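Local coordinates for protein lasso peptide isopeptidase AtxE2 (Asticcacaulis excentricus, PDB 5TXE) that hydrolyses the isopeptide bond of the lasso peptides astexin-2 and astexin-3, recognising mainly their knotted loop and converting them to linear peptides, at residues A530-H534 / V547-T553; A595-P601 / L621-P627; D655-W660 / W678-R682. The protein carries 1 engineered substitution. One frame throughout, in Å; residues are numbered along the deposited sequence.

Contact 1. Residues A530-H534 / V547-T553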
ATOM      1  N   ALA A 530      -0.452   3.308  13.222  1.00 25.37           N
ATOM      2  CA  ALA A 530      -0.388   4.446  14.102  1.00 25.31           C
ATOM      3  C   ALA A 530      -1.399   4.294  15.219  1.00 24.40           C
ATOM      4  O   ALA A 530      -1.116   4.639  16.358  1.00 22.63           O
ATOM      5  CB  ALA A 530      -0.654   5.731  13.362  1.00 25.30           C
ATOM      6  N   THR A 531      -2.593   3.846  14.863  1.00 24.25           N
ATOM      7  CA  THR A 531      -3.656   3.636  15.861  1.00 26.11           C
ATOM      8  C   THR A 531      -3.145   2.642  16.926  1.00 25.40           C
ATOM      9  O   THR A 531      -3.372   2.788  18.134  1.00 25.38           O
ATOM     10  CB  THR A 531      -4.899   3.099  15.162  1.00 28.17           C
ATOM     11  OG1 THR A 531      -5.228   3.934  14.037  1.00 29.95           O
ATOM     12  CG2 THR A 531      -6.098   3.022  16.068  1.00 26.84           C
ATOM     13  N   THR A 532      -2.431   1.626  16.468  1.00 23.27           N
ATOM     14  CA  THR A 532      -1.911   0.614  17.366  1.00 26.35           C
ATOM     15  C   THR A 532      -0.872   1.235  18.255  1.00 24.87           C
ATOM     16  O   THR A 532      -0.786   0.912  19.395  1.00 26.51           O
ATOM     17  CB  THR A 532      -1.347  -0.593  16.561  1.00 26.97           C
ATOM     18  OG1 THR A 532      -2.432  -1.320  15.998  1.00 26.09           O
ATOM     19  CG2 THR A 532      -0.515  -1.508  17.400  1.00 26.83           C
ATOM     20  N   VAL A 533      -0.069   2.130  17.732  1.00 24.16           N
ATOM     21  CA  VAL A 533       0.883   2.794  18.584  1.00 26.06           C
ATOM     22  C   VAL A 533       0.208   3.569  19.677  1.00 24.91           C
ATOM     23  O   VAL A 533       0.662   3.544  20.813  1.00 23.35           O
ATOM     24  CB  VAL A 533       1.735   3.782  17.836  1.00 27.81           C
ATOM     25  CG1 VAL A 533       2.623   4.557  18.790  1.00 25.90           C
ATOM     26  CG2 VAL A 533       2.601   3.040  16.819  1.00 30.47           C
ATOM     27  N   HIS A 534      -0.865   4.265  19.347  1.00 26.06           N
ATOM     28  CA  HIS A 534      -1.497   5.164  20.331  1.00 29.15           C
ATOM     29  C   HIS A 534      -2.119   4.296  21.409  1.00 25.45           C
ATOM     30  O   HIS A 534      -1.941   4.535  22.593  1.00 24.85           O
ATOM     31  CB  HIS A 534      -2.550   6.117  19.703  1.00 27.43           C
ATOM     32  CG  HIS A 534      -2.034   6.903  18.535  1.00 33.29           C
ATOM     33  ND1 HIS A 534      -2.818   7.225  17.444  1.00 35.29           N
ATOM     34  CD2 HIS A 534      -0.788   7.350  18.252  1.00 32.08           C
ATOM     35  CE1 HIS A 534      -2.079   7.876  16.571  1.00 34.64           C
ATOM     36  NE2 HIS A 534      -0.844   7.953  17.034  1.00 31.50           N
ATOM     37  N   VAL A 547       7.701   5.689  17.505  1.00 20.55           N
ATOM     38  CA  VAL A 547       7.631   6.591  16.418  1.00 22.44           C
ATOM     39  C   VAL A 547       6.312   6.360  15.720  1.00 25.30           C
ATOM     40  O   VAL A 547       5.896   5.223  15.563  1.00 27.54           O
ATOM     41  CB  VAL A 547       8.763   6.372  15.430  1.00 25.16           C
ATOM     42  CG1 VAL A 547       8.621   7.335  14.251  1.00 26.67           C
ATOM     43  CG2 VAL A 547      10.107   6.617  16.122  1.00 24.83           C
ATOM     44  N   THR A 548       5.620   7.443  15.343  1.00 23.93           N
ATOM     45  CA  THR A 548       4.389   7.353  14.551  1.00 24.08           C
ATOM     46  C   THR A 548       4.423   8.407  13.439  1.00 23.40           C
ATOM     47  O   THR A 548       5.066   9.436  13.595  1.00 22.75           O
ATOM     48  CB  THR A 548       3.153   7.493  15.446  1.00 28.72           C
ATOM     49  OG1 THR A 548       2.003   7.352  14.662  1.00 35.76           O
ATOM     50  CG2 THR A 548       3.018   8.872  16.085  1.00 31.95           C
ATOM     51  N   SER A 549       3.753   8.175  12.339  1.00 22.51           N
ATOM     52  CA  SER A 549       3.694   9.149  11.253  1.00 27.87           C
ATOM     53  C   SER A 549       2.520  10.118  11.409  1.00 27.56           C
ATOM     54  O   SER A 549       2.466  11.134  10.737  1.00 33.58           O
ATOM     55  CB  SER A 549       3.507   8.444   9.952  1.00 27.72           C
ATOM     56  OG  SER A 549       2.189   7.916   9.913  1.00 32.89           O
ATOM     57  N   SER A 550       1.596   9.805  12.283  1.00 25.53           N
ATOM     58  CA  SER A 550       0.476  10.669  12.526  1.00 28.91           C
ATOM     59  C   SER A 550      -0.049  10.556  13.962  1.00 29.97           C
ATOM     60  O   SER A 550       0.252   9.617  14.692  1.00 28.42           O
ATOM     61  CB  SER A 550      -0.667  10.348  11.574  1.00 29.07           C
ATOM     62  OG  SER A 550      -1.141   9.023  11.795  1.00 27.99           O
ATOM     63  N   CYS A 551      -0.829  11.557  14.339  1.00 31.40           N
ATOM     64  CA  CYS A 551      -1.512  11.619  15.594  1.00 29.43           C
ATOM     65  C   CYS A 551      -2.724  12.571  15.333  1.00 31.99           C
ATOM     66  O   CYS A 551      -2.649  13.450  14.457  1.00 31.33           O
ATOM     67  CB  CYS A 551      -0.543  12.126  16.662  1.00 33.29           C
ATOM     68  SG  CYS A 551      -1.007  11.680  18.354  1.00 41.37           S
ATOM     69  N   CYS A 552      -3.871  12.362  15.975  1.00 30.87           N
ATOM     70  CA  CYS A 552      -4.058  11.381  17.079  1.00 32.29           C
ATOM     71  C   CYS A 552      -5.302  10.569  16.874  1.00 29.55           C
ATOM     72  O   CYS A 552      -6.135  10.848  15.990  1.00 33.30           O
ATOM     73  CB  CYS A 552      -4.184  12.141  18.400  1.00 32.03           C
ATOM     74  SG  CYS A 552      -2.628  12.959  18.852  1.00 36.34           S
ATOM     75  N   THR A 553      -5.457   9.543  17.687  1.00 26.37           N
ATOM     76  CA  THR A 553      -6.701   8.790  17.662  1.00 28.21           C
ATOM     77  C   THR A 553      -7.616   9.339  18.735  1.00 26.56           C
ATOM     78  O   THR A 553      -7.589   8.847  19.905  1.00 27.42           O
ATOM     79  CB  THR A 553      -6.417   7.290  17.854  1.00 29.17           C
ATOM     80  OG1 THR A 553      -5.401   6.874  16.931  1.00 29.52           O
ATOM     81  CG2 THR A 553      -7.689   6.525  17.666  1.00 29.65           C
TER

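Contact 2. Residues A595-P601 / L621-P627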
ATOM      1  N   ALA A 595      -2.545  12.215  28.570  1.00 28.97           N
ATOM      2  CA  ALA A 595      -1.213  12.833  28.520  1.00 29.79           C
ATOM      3  C   ALA A 595      -0.369  12.638  29.764  1.00 29.40           C
ATOM      4  O   ALA A 595       0.833  12.376  29.693  1.00 33.34           O
ATOM      5  CB  ALA A 595      -1.321  14.330  28.274  1.00 28.81           C
ATOM      6  N   SER A 596      -0.967  12.812  30.922  1.00 26.40           N
ATOM      7  CA  SER A 596      -0.174  12.809  32.161  1.00 27.84           C
ATOM      8  C   SER A 596       0.358  11.416  32.532  1.00 26.72           C
ATOM      9  O   SER A 596       1.270  11.318  33.321  1.00 28.81           O
ATOM     10  CB  SER A 596      -0.973  13.470  33.297  1.00 30.90           C
ATOM     11  OG  SER A 596      -2.196  12.737  33.427  1.00 41.01           O
ATOM     12  N   ARG A 597      -0.133  10.346  31.923  1.00 29.17           N
ATOM     13  CA  ARG A 597       0.471   9.007  32.183  1.00 36.72           C
ATOM     14  C   ARG A 597       1.214   8.397  30.995  1.00 38.47           C
ATOM     15  O   ARG A 597       1.450   7.231  30.926  1.00 33.06           O
ATOM     16  CB  ARG A 597      -0.601   8.025  32.651  1.00 36.74           C
ATOM     17  CG  ARG A 597      -1.697   7.694  31.666  1.00 36.78           C
ATOM     18  CD  ARG A 597      -2.764   7.034  32.507  1.00 39.61           C
ATOM     19  NE  ARG A 597      -3.976   6.612  31.830  1.00 42.85           N
ATOM     20  CZ  ARG A 597      -4.142   5.416  31.282  1.00 44.47           C
ATOM     21  NH1 ARG A 597      -3.116   4.590  31.222  1.00 51.69           N
ATOM     22  NH2 ARG A 597      -5.303   5.078  30.733  1.00 35.79           N
ATOM     23  N   LEU A 598       1.591   9.218  30.049  1.00 41.58           N
ATOM     24  CA  LEU A 598       2.186   8.711  28.859  1.00 42.78           C
ATOM     25  C   LEU A 598       3.683   8.986  28.937  1.00 41.83           C
ATOM     26  O   LEU A 598       4.192  10.040  28.475  1.00 38.05           O
ATOM     27  CB  LEU A 598       1.527   9.393  27.683  1.00 47.66           C
ATOM     28  CG  LEU A 598       1.355   8.510  26.475  1.00 61.49           C
ATOM     29  CD1 LEU A 598      -0.068   8.706  25.993  1.00 61.34           C
ATOM     30  CD2 LEU A 598       2.444   8.833  25.437  1.00 63.83           C
ATOM     31  N   ASP A 599       4.396   8.046  29.535  1.00 36.03           N
ATOM     32  CA  ASP A 599       5.795   8.285  29.784  1.00 39.14           C
ATOM     33  C   ASP A 599       6.767   7.788  28.707  1.00 32.81           C
ATOM     34  O   ASP A 599       7.950   8.115  28.769  1.00 36.71           O
ATOM     35  CB  ASP A 599       6.157   7.731  31.153  1.00 43.54           C
ATOM     36  CG  ASP A 599       5.424   8.476  32.261  1.00 50.37           C
ATOM     37  OD1 ASP A 599       5.576   9.726  32.331  1.00 55.10           O
ATOM     38  OD2 ASP A 599       4.692   7.841  33.042  1.00 48.45           O
ATOM     39  N   THR A 600       6.284   7.012  27.743  1.00 26.42           N
ATOM     40  CA  THR A 600       7.133   6.557  26.661  1.00 26.59           C
ATOM     41  C   THR A 600       7.515   7.694  25.706  1.00 25.82           C
ATOM     42  O   THR A 600       6.654   8.347  25.186  1.00 31.16           O
ATOM     43  CB  THR A 600       6.369   5.513  25.850  1.00 28.55           C
ATOM     44  OG1 THR A 600       6.012   4.426  26.707  1.00 29.92           O
ATOM     45  CG2 THR A 600       7.229   4.944  24.726  1.00 31.57           C
ATOM     46  N   PRO A 601       8.793   7.851  25.395  1.00 27.66           N
ATOM     47  CA  PRO A 601       9.248   8.777  24.358  1.00 23.74           C
ATOM     48  C   PRO A 601       8.568   8.522  23.048  1.00 25.31           C
ATOM     49  O   PRO A 601       8.550   7.395  22.573  1.00 27.42           O
ATOM     50  CB  PRO A 601      10.733   8.483  24.251  1.00 25.34           C
ATOM     51  CG  PRO A 601      11.121   7.959  25.609  1.00 27.72           C
ATOM     52  CD  PRO A 601       9.934   7.125  26.034  1.00 27.87           C
ATOM     53  N   LEU A 621       0.665  16.766  26.055  1.00 25.74           N
ATOM     54  CA  LEU A 621       1.881  16.072  26.399  1.00 23.89           C
ATOM     55  C   LEU A 621       2.993  16.986  26.793  1.00 27.39           C
ATOM     56  O   LEU A 621       3.693  16.704  27.805  1.00 23.38           O
ATOM     57  CB  LEU A 621       2.354  15.194  25.254  1.00 24.72           C
ATOM     58  CG  LEU A 621       1.449  13.965  25.003  1.00 24.74           C
ATOM     59  CD1 LEU A 621       1.805  13.321  23.673  1.00 25.75           C
ATOM     60  CD2 LEU A 621       1.587  12.892  26.099  1.00 26.04           C
ATOM     61  N   GLN A 622       3.218  18.073  26.035  1.00 27.82           N
ATOM     62  CA  GLN A 622       4.265  19.040  26.424  1.00 29.15           C
ATOM     63  C   GLN A 622       3.942  19.676  27.754  1.00 28.75           C
ATOM     64  O   GLN A 622       4.790  19.807  28.631  1.00 34.87           O
ATOM     65  CB  GLN A 622       4.467  20.165  25.438  1.00 32.01           C
ATOM     66  CG  GLN A 622       5.222  19.753  24.217  1.00 40.16           C
ATOM     67  CD  GLN A 622       5.913  20.941  23.512  1.00 44.67           C
ATOM     68  OE1 GLN A 622       5.369  22.036  23.419  1.00 44.48           O
ATOM     69  NE2 GLN A 622       7.131  20.709  23.024  1.00 46.06           N
ATOM     70  N   GLN A 623       2.723  20.088  27.920  1.00 30.43           N
ATOM     71  CA  GLN A 623       2.301  20.677  29.170  1.00 34.98           C
ATOM     72  C   GLN A 623       2.505  19.703  30.347  1.00 33.38           C
ATOM     73  O   GLN A 623       2.824  20.125  31.453  1.00 31.54           O
ATOM     74  CB  GLN A 623       0.852  21.014  29.024  1.00 44.14           C
ATOM     75  CG  GLN A 623       0.166  21.564  30.273  1.00 59.51           C
ATOM     76  CD  GLN A 623      -0.217  23.033  30.110  1.00 64.42           C
ATOM     77  OE1 GLN A 623       0.222  23.717  29.167  1.00 67.19           O
ATOM     78  NE2 GLN A 623      -1.030  23.524  31.039  1.00 68.79           N
ATOM     79  N   ALA A 624       2.316  18.416  30.124  1.00 29.84           N
ATOM     80  CA  ALA A 624       2.535  17.434  31.185  1.00 28.07           C
ATOM     81  C   ALA A 624       3.996  17.028  31.224  1.00 30.19           C
ATOM     82  O   ALA A 624       4.332  16.087  31.885  1.00 30.99           O
ATOM     83  CB  ALA A 624       1.650  16.238  30.973  1.00 27.69           C
ATOM     84  N   ARG A 625       4.872  17.711  30.481  1.00 32.57           N
ATOM     85  CA  ARG A 625       6.303  17.445  30.520  1.00 32.48           C
ATOM     86  C   ARG A 625       6.691  15.983  30.114  1.00 32.26           C
ATOM     87  O   ARG A 625       7.560  15.362  30.665  1.00 28.84           O
ATOM     88  CB  ARG A 625       6.840  17.818  31.903  1.00 41.18           C
ATOM     89  CG  ARG A 625       6.562  19.285  32.304  1.00 50.07           C
ATOM     90  CD  ARG A 625       7.029  19.669  33.708  1.00 57.33           C
ATOM     91  NE  ARG A 625       8.400  19.182  33.940  1.00 76.20           N
ATOM     92  CZ  ARG A 625       9.541  19.815  33.612  1.00 91.36           C
ATOM     93  NH1 ARG A 625       9.542  21.038  33.061  1.00 81.52           N
ATOM     94  NH2 ARG A 625      10.717  19.215  33.850  1.00 94.52           N
ATOM     95  N   LYS A 626       6.092  15.489  29.064  1.00 28.29           N
ATOM     96  CA  LYS A 626       6.427  14.204  28.534  1.00 26.61           C
ATOM     97  C   LYS A 626       7.425  14.336  27.409  1.00 29.31           C
ATOM     98  O   LYS A 626       7.484  15.373  26.731  1.00 29.94           O
ATOM     99  CB  LYS A 626       5.130  13.510  28.061  1.00 25.89           C
ATOM    100  CG  LYS A 626       4.098  13.459  29.180  1.00 27.41           C
ATOM    101  CD  LYS A 626       4.673  12.746  30.432  1.00 27.35           C
ATOM    102  CE  LYS A 626       3.679  12.700  31.573  1.00 32.19           C
ATOM    103  NZ  LYS A 626       4.173  11.961  32.774  1.00 29.14           N
ATOM    104  N   PRO A 627       8.196  13.268  27.165  1.00 29.20           N
ATOM    105  CA  PRO A 627       9.201  13.279  26.088  1.00 28.46           C
ATOM    106  C   PRO A 627       8.644  12.993  24.692  1.00 30.07           C
ATOM    107  O   PRO A 627       8.839  11.915  24.167  1.00 31.19           O
ATOM    108  CB  PRO A 627      10.151  12.184  26.507  1.00 30.56           C
ATOM    109  CG  PRO A 627       9.306  11.229  27.308  1.00 28.59           C
ATOM    110  CD  PRO A 627       8.212  12.012  27.932  1.00 29.36           C
TER

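Contact 3. Residues D655-W660 / W678-R682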
ATOM      1  N   ASP A 655      18.066   7.277  14.416  1.00 24.82           N
ATOM      2  CA  ASP A 655      18.741   8.005  15.462  1.00 25.23           C
ATOM      3  C   ASP A 655      17.919   7.932  16.752  1.00 24.98           C
ATOM      4  O   ASP A 655      18.456   7.852  17.857  1.00 22.47           O
ATOM      5  CB  ASP A 655      18.903   9.485  15.119  1.00 28.72           C
ATOM      6  CG  ASP A 655      19.884   9.769  13.981  1.00 32.74           C
ATOM      7  OD1 ASP A 655      20.604   8.856  13.535  1.00 33.05           O
ATOM      8  OD2 ASP A 655      19.914  10.927  13.497  1.00 31.94           O
ATOM      9  N   TRP A 656      16.615   8.036  16.608  1.00 24.28           N
ATOM     10  CA  TRP A 656      15.757   8.088  17.768  1.00 23.67           C
ATOM     11  C   TRP A 656      15.877   6.787  18.554  1.00 25.15           C
ATOM     12  O   TRP A 656      16.040   6.825  19.775  1.00 25.16           O
ATOM     13  CB  TRP A 656      14.329   8.306  17.344  1.00 21.52           C
ATOM     14  CG  TRP A 656      13.297   8.357  18.371  1.00 19.53           C
ATOM     15  CD1 TRP A 656      12.411   7.374  18.656  1.00 20.58           C
ATOM     16  CD2 TRP A 656      12.898   9.473  19.131  1.00 21.37           C
ATOM     17  NE1 TRP A 656      11.508   7.783  19.588  1.00 22.01           N
ATOM     18  CE2 TRP A 656      11.787   9.076  19.914  1.00 20.11           C
ATOM     19  CE3 TRP A 656      13.386  10.763  19.276  1.00 22.33           C
ATOM     20  CZ2 TRP A 656      11.181   9.908  20.821  1.00 20.74           C
ATOM     21  CZ3 TRP A 656      12.732  11.622  20.172  1.00 23.33           C
ATOM     22  CH2 TRP A 656      11.627  11.216  20.886  1.00 20.72           C
ATOM     23  N   PHE A 657      15.710   5.663  17.868  1.00 23.63           N
ATOM     24  CA  PHE A 657      15.841   4.373  18.547  1.00 25.02           C
ATOM     25  C   PHE A 657      17.261   4.083  19.080  1.00 24.46           C
ATOM     26  O   PHE A 657      17.409   3.558  20.179  1.00 27.21           O
ATOM     27  CB  PHE A 657      15.331   3.262  17.684  1.00 23.59           C
ATOM     28  CG  PHE A 657      13.822   3.211  17.577  1.00 21.50           C
ATOM     29  CD1 PHE A 657      13.050   3.228  18.686  1.00 23.57           C
ATOM     30  CD2 PHE A 657      13.212   3.244  16.361  1.00 21.79           C
ATOM     31  CE1 PHE A 657      11.675   3.239  18.589  1.00 24.29           C
ATOM     32  CE2 PHE A 657      11.837   3.225  16.241  1.00 21.66           C
ATOM     33  CZ  PHE A 657      11.070   3.188  17.355  1.00 22.45           C
ATOM     34  N   ARG A 658      18.297   4.500  18.373  1.00 25.78           N
ATOM     35  CA  ARG A 658      19.652   4.388  18.921  1.00 27.31           C
ATOM     36  C   ARG A 658      19.816   5.193  20.194  1.00 27.96           C
ATOM     37  O   ARG A 658      20.474   4.742  21.144  1.00 29.78           O
ATOM     38  CB  ARG A 658      20.714   4.834  17.939  1.00 29.37           C
ATOM     39  CG  ARG A 658      20.882   3.880  16.792  1.00 35.78           C
ATOM     40  CD  ARG A 658      22.018   4.305  15.839  1.00 42.15           C
ATOM     41  NE  ARG A 658      23.303   4.025  16.447  1.00 48.06           N
ATOM     42  CZ  ARG A 658      24.331   4.861  16.555  1.00 52.76           C
ATOM     43  NH1 ARG A 658      24.328   6.079  16.019  1.00 52.21           N
ATOM     44  NH2 ARG A 658      25.411   4.429  17.182  1.00 52.76           N
ATOM     45  N   PHE A 659      19.202   6.376  20.239  1.00 28.01           N
ATOM     46  CA  PHE A 659      19.306   7.237  21.390  1.00 26.09           C
ATOM     47  C   PHE A 659      18.593   6.614  22.594  1.00 28.16           C
ATOM     48  O   PHE A 659      19.187   6.511  23.658  1.00 27.49           O
ATOM     49  CB  PHE A 659      18.782   8.672  21.085  1.00 26.39           C
ATOM     50  CG  PHE A 659      18.826   9.636  22.266  1.00 22.96           C
ATOM     51  CD1 PHE A 659      19.948  10.336  22.557  1.00 25.47           C
ATOM     52  CD2 PHE A 659      17.729   9.795  23.073  1.00 23.69           C
ATOM     53  CE1 PHE A 659      19.991  11.182  23.660  1.00 26.46           C
ATOM     54  CE2 PHE A 659      17.744  10.657  24.137  1.00 25.33           C
ATOM     55  CZ  PHE A 659      18.870  11.352  24.431  1.00 26.35           C
ATOM     56  N   TRP A 660      17.332   6.226  22.448  1.00 27.66           N
ATOM     57  CA  TRP A 660      16.573   5.799  23.573  1.00 27.32           C
ATOM     58  C   TRP A 660      16.778   4.371  23.918  1.00 31.43           C
ATOM     59  O   TRP A 660      16.651   4.033  25.092  1.00 28.64           O
ATOM     60  CB  TRP A 660      15.107   5.979  23.349  1.00 27.22           C
ATOM     61  CG  TRP A 660      14.712   7.417  23.192  1.00 27.49           C
ATOM     62  CD1 TRP A 660      14.392   8.059  22.033  1.00 27.38           C
ATOM     63  CD2 TRP A 660      14.540   8.356  24.244  1.00 25.99           C
ATOM     64  NE1 TRP A 660      14.008   9.356  22.310  1.00 29.18           N
ATOM     65  CE2 TRP A 660      14.107   9.559  23.664  1.00 27.54           C
ATOM     66  CE3 TRP A 660      14.727   8.294  25.631  1.00 28.53           C
ATOM     67  CZ2 TRP A 660      13.854  10.683  24.407  1.00 26.22           C
ATOM     68  CZ3 TRP A 660      14.483   9.414  26.378  1.00 29.46           C
ATOM     69  CH2 TRP A 660      14.054  10.609  25.755  1.00 28.29           C
ATOM     70  N   TRP A 678      16.958  16.132  22.423  1.00 28.22           N
ATOM     71  CA  TRP A 678      16.570  14.845  22.941  1.00 28.01           C
ATOM     72  C   TRP A 678      17.159  14.613  24.344  1.00 30.44           C
ATOM     73  O   TRP A 678      16.513  13.998  25.205  1.00 30.28           O
ATOM     74  CB  TRP A 678      16.978  13.739  21.983  1.00 27.35           C
ATOM     75  CG  TRP A 678      16.298  13.797  20.651  1.00 25.27           C
ATOM     76  CD1 TRP A 678      15.312  14.646  20.271  1.00 27.08           C
ATOM     77  CD2 TRP A 678      16.565  12.973  19.538  1.00 23.80           C
ATOM     78  NE1 TRP A 678      14.951  14.408  18.990  1.00 26.77           N
ATOM     79  CE2 TRP A 678      15.734  13.401  18.496  1.00 23.64           C
ATOM     80  CE3 TRP A 678      17.441  11.914  19.307  1.00 23.08           C
ATOM     81  CZ2 TRP A 678      15.702  12.788  17.277  1.00 22.36           C
ATOM     82  CZ3 TRP A 678      17.415  11.306  18.043  1.00 26.50           C
ATOM     83  CH2 TRP A 678      16.545  11.729  17.070  1.00 24.34           C
ATOM     84  N   ARG A 679      18.332  15.165  24.615  1.00 31.45           N
ATOM     85  CA  ARG A 679      18.852  15.127  26.025  1.00 33.44           C
ATOM     86  C   ARG A 679      17.943  15.895  26.952  1.00 31.87           C
ATOM     87  O   ARG A 679      17.625  15.419  28.055  1.00 35.37           O
ATOM     88  CB  ARG A 679      20.293  15.606  26.104  1.00 33.07           C
ATOM     89  CG  ARG A 679      21.218  14.533  25.573  1.00 37.36           C
ATOM     90  CD  ARG A 679      22.699  14.764  25.842  1.00 42.96           C
ATOM     91  NE  ARG A 679      23.218  15.718  24.880  1.00 48.73           N
ATOM     92  CZ  ARG A 679      23.872  15.413  23.758  1.00 51.43           C
ATOM     93  NH1 ARG A 679      24.207  14.150  23.411  1.00 50.28           N
ATOM     94  NH2 ARG A 679      24.213  16.409  22.975  1.00 48.25           N
ATOM     95  N   ALA A 680      17.431  17.024  26.481  1.00 29.98           N
ATOM     96  CA  ALA A 680      16.476  17.756  27.292  1.00 34.38           C
ATOM     97  C   ALA A 680      15.191  16.947  27.481  1.00 32.95           C
ATOM     98  O   ALA A 680      14.571  17.038  28.545  1.00 36.87           O
ATOM     99  CB  ALA A 680      16.172  19.143  26.698  1.00 33.77           C
ATOM    100  N   LEU A 681      14.753  16.204  26.463  1.00 30.15           N
ATOM    101  CA  LEU A 681      13.542  15.400  26.645  1.00 30.47           C
ATOM    102  C   LEU A 681      13.761  14.332  27.742  1.00 31.98           C
ATOM    103  O   LEU A 681      12.897  14.048  28.557  1.00 30.19           O
ATOM    104  CB  LEU A 681      13.115  14.708  25.351  1.00 29.59           C
ATOM    105  CG  LEU A 681      12.610  15.606  24.216  1.00 33.70           C
ATOM    106  CD1 LEU A 681      12.241  14.737  23.031  1.00 34.11           C
ATOM    107  CD2 LEU A 681      11.403  16.461  24.616  1.00 31.93           C
ATOM    108  N   ARG A 682      14.924  13.721  27.678  1.00 31.72           N
ATOM    109  CA  ARG A 682      15.341  12.722  28.609  1.00 37.26           C
ATOM    110  C   ARG A 682      15.374  13.228  30.037  1.00 36.09           C
ATOM    111  O   ARG A 682      14.962  12.524  30.934  1.00 36.92           O
ATOM    112  CB  ARG A 682      16.742  12.173  28.214  1.00 34.39           C
ATOM    113  CG  ARG A 682      17.103  10.874  28.975  1.00 36.57           C
ATOM    114  CD  ARG A 682      18.285  10.155  28.348  1.00 36.04           C
ATOM    115  NE  ARG A 682      19.507  10.944  28.312  1.00 38.82           N
ATOM    116  CZ  ARG A 682      20.601  10.573  27.634  1.00 42.17           C
ATOM    117  NH1 ARG A 682      20.594   9.456  26.926  1.00 41.75           N
ATOM    118  NH2 ARG A 682      21.696  11.327  27.647  1.00 40.21           N
TER
HETATM  119  O   HOH W   1      18.948   7.604  26.398  1.00 42.32           O

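Contact 1. Residues A530-H534 / V547-T553
The imidazole of His534 reaches into the bend of 547-553, its edge toward Ser550 O and Thr553 OG1. With CG anti to the carbonyl carbon (chi1 -53°), the ring is swung into that bend. ND1 stands 2.7 Å from Thr553 OG1 in a nearly straight hydrogen bond (168°), in which either atom could be the donor. NE2 gives its hydrogen to Ser550 O at 3.1 Å, along a more bent path (137°). Bonded through both nitrogens, the ring is fixed against flipping, a task suited to histidine. Ser550 O also accepts from Thr548 OG1 at 2.9 Å, in the carbonyl plane and on a lone pair, so two donors satisfy this buried carbonyl. Cys551 SG, in a disulfide with its neighbour Cys552 across a cis peptide bond, approaches the imidazole obliquely, 4.3 Å from its centroid. Ala530 has only a methyl to offer, and its CB fits 3.4 Å from Thr548 OG1. Thr531 touches the bound peptide. The unit is a beta-alpha-beta crossover of the alpha/beta-hydrolase fold: strand 521-525 leads through helix 528-539 into strand 545-548, which runs between strands 521-525 and 602-607, while Val547 packs against helix 643-662.

Contact 2. Residues A595-P601 / L621-P627
Lys626 lays its methylene chain along Ala595 O and Leu598 O and ends in a salt bridge to Asp599. The chain bends at chi2 (-57°) and then runs extended, which carries CD to 3.4 Å from Leu598 O and NZ to the two acceptors beyond. There NZ meets Asp599 OD1 at 2.7 Å, on the syn side of the carboxylate, and makes a hydrogen bond to Ser596 O at 3.0 Å, approached from above the carbonyl plane. A long, flexible base suits this place because it can pack with its carbons and still bind at its end. A methionine here would probably leave the Asp599 carboxylate without its ionic mate and Ser596 O without this donor. The backbone that presents Lys626 is set by a Schellman motif closing helix 615-623: Arg625, with positive phi, is the C-prime residue, Lys626 N bonds to Leu621 O and Arg625 N to Gln622 O. Behind the lysine the packing is close and apolar. Leu621 CD2 touches both Ala595 CA, 3.7 Å away, and Leu598 CB, 3.8 Å away, and small Ala595 lets the helix come near. At the far end two buried prolines meet, Pro601 CA making a CA-H...O contact of 3.2 Å with Pro627 O as strands 602-607 and 628-633 begin. The other flank is looser: Ala624 CB only brushes Ser596 CA at 4.1 Å, and the side chains of Ser596 and Asp599 face solvent.

Contact 3. Residues D655-W660 / W678-R682
Segments 655-660 and 678-682, parts of helices 643-662 and 672-684, run at 43° between their N-to-C directions with axes 11.8 Å apart at closest, a wide spacing filled by large rings. Trp656, Phe659 and Trp678 form an aromatic cluster that joins helix 643-662 of the alpha/beta-hydrolase fold to the last helix, 672-684. Trp656 and Trp678 make an edge-to-face (T-shaped) pair with planes at 90°: Trp656 CE3 points at the indole face and comes 3.6 Å from Trp678 CE2. Trp678 in turn directs an edge toward the face of Phe659, an offset edge-to-face pair. Its CB also sits over that phenyl face, 4.0 Å from the centroid, in a CH-pi contact. Phe659 CG is anti to the backbone N, which extends the ring toward the other helix. Tryptophan suits position 678 because its broad indole packs on two rings while NE1 still hydrogen-bonds to Glu629 outside the cluster. Asp655 meets the edge of the same indole with its backbone O, 3.6 Å from Trp678 CZ3, and with CB, while its carboxylate is turned to Gln674 and Lys671. Trp660 extends the apolar surface, setting CZ2 4.2 Å from Leu681 CB. On the solvent side the Arg682 guanidinium lies nearly parallel to the phenyl ring (19°), with Phe659 CZ over its face. A water donates to Phe659 O at 3.0 Å.

The three contacts follow one another along the chain. Contact 1 adjoins the catalytic residues: the side chain of Ser550 is about 4 Å from that of Glu610 and about 6 Å from that of His638, the inferred charge-relay residues, and its helix follows Ala527, the engineered replacement of the nucleophile. Contacts 2 and 3 lie away from the annotated sites, their centres about 15 Å and 19 Å from that of contact 1. Contact 3 touches both others. Val547 CG2 of contact 1 meets Trp656 CD1 at 3.5 Å, and Pro601 CB of contact 2 meets Trp660 CE2 at 3.6 Å. The nearest atoms of contacts 1 and 2 are about 5 Å apart, without touching.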